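PDB 2D5M: flavoredoxin from Desulfovibrio vulgaris str. 'Miyazaki F', which binds flavin mononucleotide and probably serves in electron transport, as a flavoprotein of the flavin reductase-like family. Local coordinates for residues E119-H124 with E137-K142. Numbering follows the deposited sequence.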
ATOM      1  N   GLU A 119      -2.303 -10.695  12.705  1.00  6.17           N
ATOM      2  CA  GLU A 119      -3.452 -11.563  12.838  1.00  6.08           C
ATOM      3  C   GLU A 119      -4.729 -10.779  12.610  1.00  6.09           C
ATOM      4  O   GLU A 119      -4.930  -9.751  13.288  1.00  6.80           O
ATOM      5  CB  GLU A 119      -3.480 -12.196  14.251  1.00  6.99           C
ATOM      6  CG  GLU A 119      -2.273 -13.047  14.557  1.00  8.04           C
ATOM      7  CD  GLU A 119      -2.482 -14.009  15.706  1.00  9.09           C
ATOM      8  OE1 GLU A 119      -3.669 -14.447  15.874  1.00 13.19           O
ATOM      9  OE2 GLU A 119      -1.473 -14.356  16.360  1.00  9.61           O
ATOM     10  N   LEU A 120      -5.562 -11.237  11.690  1.00  5.93           N
ATOM     11  CA  LEU A 120      -6.772 -10.499  11.319  1.00  5.97           C
ATOM     12  C   LEU A 120      -8.032 -11.363  11.402  1.00  6.07           C
ATOM     13  O   LEU A 120      -8.082 -12.531  11.046  1.00  6.51           O
ATOM     14  CB  LEU A 120      -6.666  -9.907   9.904  1.00  6.68           C
ATOM     15  CG  LEU A 120      -5.451  -8.996   9.705  1.00  6.73           C
ATOM     16  CD1 LEU A 120      -4.294  -9.733   9.005  1.00  7.65           C
ATOM     17  CD2 LEU A 120      -5.797  -7.721   8.933  1.00  7.39           C
ATOM     18  N   LYS A 121      -9.098 -10.690  11.879  1.00  6.56           N
ATOM     19  CA  LYS A 121     -10.459 -11.213  11.901  1.00  6.80           C
ATOM     20  C   LYS A 121     -11.230 -10.603  10.768  1.00  6.44           C
ATOM     21  O   LYS A 121     -11.268  -9.361  10.628  1.00  7.53           O
ATOM     22  CB  LYS A 121     -11.141 -10.869  13.223  1.00  9.06           C
ATOM     23  CG  LYS A 121     -12.607 -11.198  13.383  1.00 14.94           C
ATOM     24  CD  LYS A 121     -13.220 -10.735  14.698  1.00 23.12           C
ATOM     25  CE  LYS A 121     -13.243  -9.223  14.849  1.00 25.18           C
ATOM     26  NZ  LYS A 121     -14.149  -8.628  15.843  1.00 46.70           N
ATOM     27  N   LEU A 122     -11.908 -11.377   9.921  1.00  6.95           N
ATOM     28  CA  LEU A 122     -12.692 -10.817   8.841  1.00  7.29           C
ATOM     29  C   LEU A 122     -13.879 -10.022   9.409  1.00  7.46           C
ATOM     30  O   LEU A 122     -14.677 -10.585  10.177  1.00  9.21           O
ATOM     31  CB  LEU A 122     -13.233 -11.945   7.962  1.00  7.39           C
ATOM     32  CG  LEU A 122     -13.961 -11.479   6.704  1.00  8.82           C
ATOM     33  CD1 LEU A 122     -13.053 -10.709   5.784  1.00  9.34           C
ATOM     34  CD2 LEU A 122     -14.629 -12.679   5.992  1.00 10.42           C
ATOM     35  N   ILE A 123     -14.016  -8.771   9.009  1.00  7.87           N
ATOM     36  CA  ILE A 123     -15.113  -7.916   9.466  1.00  8.45           C
ATOM     37  C   ILE A 123     -15.985  -7.427   8.303  1.00  9.58           C
ATOM     38  O   ILE A 123     -17.159  -7.103   8.566  1.00 11.27           O
ATOM     39  CB  ILE A 123     -14.642  -6.771  10.376  1.00  9.11           C
ATOM     40  CG1 ILE A 123     -13.591  -5.881   9.714  1.00  8.94           C
ATOM     41  CG2 ILE A 123     -14.170  -7.331  11.701  1.00  9.38           C
ATOM     42  CD1 ILE A 123     -13.432  -4.547  10.429  1.00 11.02           C
ATOM     43  N   HIS A 124     -15.512  -7.375   7.073  1.00  9.56           N
ATOM     44  CA  HIS A 124     -16.375  -6.998   5.969  1.00 10.48           C
ATOM     45  C   HIS A 124     -15.944  -7.747   4.738  1.00  9.92           C
ATOM     46  O   HIS A 124     -14.735  -8.008   4.557  1.00  9.88           O
ATOM     47  CB  HIS A 124     -16.339  -5.497   5.627  1.00 11.64           C
ATOM     48  CG  HIS A 124     -16.608  -4.537   6.753  1.00 12.92           C
ATOM     49  ND1 HIS A 124     -17.861  -4.359   7.290  1.00 17.13           N
ATOM     50  CD2 HIS A 124     -15.766  -3.683   7.421  1.00 15.54           C
ATOM     51  CE1 HIS A 124     -17.779  -3.434   8.254  1.00 15.81           C
ATOM     52  NE2 HIS A 124     -16.533  -3.011   8.355  1.00 15.73           N
ATOM     53  N   GLU A 137      -9.933  -6.926  10.535  1.00  6.51           N
ATOM     54  CA  GLU A 137      -9.587  -6.176  11.738  1.00  6.51           C
ATOM     55  C   GLU A 137      -8.283  -6.753  12.273  1.00  6.01           C
ATOM     56  O   GLU A 137      -8.162  -7.951  12.494  1.00  6.74           O
ATOM     57  CB  GLU A 137     -10.665  -6.285  12.797  1.00  7.27           C
ATOM     58  CG  GLU A 137     -10.320  -5.567  14.074  1.00  7.81           C
ATOM     59  CD  GLU A 137     -11.417  -5.519  15.121  1.00  9.85           C
ATOM     60  OE1 GLU A 137     -12.583  -5.876  14.796  1.00 12.79           O
ATOM     61  OE2 GLU A 137     -11.098  -5.125  16.284  1.00 10.98           O
ATOM     62  N   ILE A 138      -7.310  -5.900  12.520  1.00  6.33           N
ATOM     63  CA  ILE A 138      -6.044  -6.281  13.107  1.00  6.65           C
ATOM     64  C   ILE A 138      -6.232  -6.559  14.590  1.00  6.47           C
ATOM     65  O   ILE A 138      -6.597  -5.680  15.365  1.00  7.25           O
ATOM     66  CB  ILE A 138      -4.991  -5.151  12.930  1.00  6.42           C
ATOM     67  CG1 ILE A 138      -4.736  -4.874  11.453  1.00  6.65           C
ATOM     68  CG2 ILE A 138      -3.723  -5.474  13.666  1.00  7.63           C
ATOM     69  CD1 ILE A 138      -3.887  -3.621  11.169  1.00  8.85           C
ATOM     70  N   MET A 139      -5.987  -7.818  14.963  1.00  6.73           N
ATOM     71  CA  MET A 139      -6.106  -8.278  16.332  1.00  7.25           C
ATOM     72  C   MET A 139      -4.780  -8.248  17.048  1.00  8.13           C
ATOM     73  O   MET A 139      -4.742  -8.123  18.299  1.00  9.17           O
ATOM     74  CB  MET A 139      -6.754  -9.684  16.382  1.00  8.08           C
ATOM     75  CG  MET A 139      -8.032  -9.806  15.607  1.00  8.65           C
ATOM     76  SD  MET A 139      -9.287  -8.542  15.921  1.00 10.81           S
ATOM     77  CE  MET A 139      -9.715  -8.954  17.592  1.00 12.35           C
ATOM     78  N   ASP A 140      -3.666  -8.411  16.323  1.00  7.57           N
ATOM     79  CA  ASP A 140      -2.330  -8.392  16.899  1.00  7.89           C
ATOM     80  C   ASP A 140      -1.341  -8.220  15.793  1.00  6.84           C
ATOM     81  O   ASP A 140      -1.519  -8.702  14.680  1.00  8.11           O
ATOM     82  CB  ASP A 140      -2.019  -9.709  17.637  1.00  8.51           C
ATOM     83  CG  ASP A 140      -0.829  -9.635  18.558  1.00 10.78           C
ATOM     84  OD1 ASP A 140      -0.519  -8.541  19.076  1.00 12.06           O
ATOM     85  OD2 ASP A 140      -0.191 -10.671  18.816  1.00 14.01           O
ATOM     86  N   VAL A 141      -0.268  -7.523  16.090  1.00  8.13           N
ATOM     87  CA  VAL A 141       0.918  -7.420  15.243  1.00  7.65           C
ATOM     88  C   VAL A 141       2.107  -7.970  16.047  1.00  7.94           C
ATOM     89  O   VAL A 141       2.372  -7.512  17.159  1.00 10.15           O
ATOM     90  CB  VAL A 141       1.161  -5.957  14.853  1.00  8.59           C
ATOM     91  CG1 VAL A 141       2.455  -5.885  14.021  1.00 10.50           C
ATOM     92  CG2 VAL A 141      -0.035  -5.345  14.146  1.00  9.00           C
ATOM     93  N   LYS A 142       2.775  -8.966  15.506  1.00  7.96           N
ATOM     94  CA  LYS A 142       3.883  -9.654  16.126  1.00  9.43           C
ATOM     95  C   LYS A 142       5.155  -9.380  15.350  1.00  8.24           C
ATOM     96  O   LYS A 142       5.172  -9.517  14.127  1.00  9.39           O
ATOM     97  CB  LYS A 142       3.652 -11.182  16.194  1.00 12.21           C
ATOM     98  CG  LYS A 142       2.639 -11.598  17.265  1.00 20.07           C
ATOM     99  CD  LYS A 142       2.713 -13.116  17.438  1.00 27.52           C
ATOM    100  CE  LYS A 142       1.388 -13.776  17.232  1.00 38.07           C
ATOM    101  NZ  LYS A 142       0.336 -13.255  18.152  1.00 16.53           N
TER
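Bends at chi3 and chi4 (-58°) fold the long chain of K142 back so that its ammonium reaches E119, whose own chain runs on extended from CG. NZ of K142 meets OE2 of E119 at 2.8 Å, from above the carboxylate plane, and lies 2.7 Å from OD2 of D140, taking the anti lone pair there. One lysine thus bridges two acids whose like charges it probably offsets, with E104 as a further partner. Backbone N-H groups of E104 and H105 grip the carboxylate of E119, and OD1 of D140 bonds S4 of the second subunit, so these buried charges are well satisfied. At the other end K121, exposed, and E137, partly so, lie side by side, where long charged chains can reach solvent; their salt bridge, NZ to OE1 at 3.3 Å, is weak. M139's flexible thioether lays SD in van der Waals contact with CB of K121 (4.0 Å). In a classic beta bulge M139 and D140 both face E119, and N of M139 hydrogen-bonds O of E119 at 2.8 Å. On the face opposite E119, K121, E137 and D140, L120 and I138 pack CD2 against CG1, branched apolar chains fit for a buried layer. The two segments belong to a beta hairpin, strands 116-126 and 133-144, flanked by strand 65-70 beside L120 and strand 44-48 beside I138, while K142 carries the sheet into the second subunit.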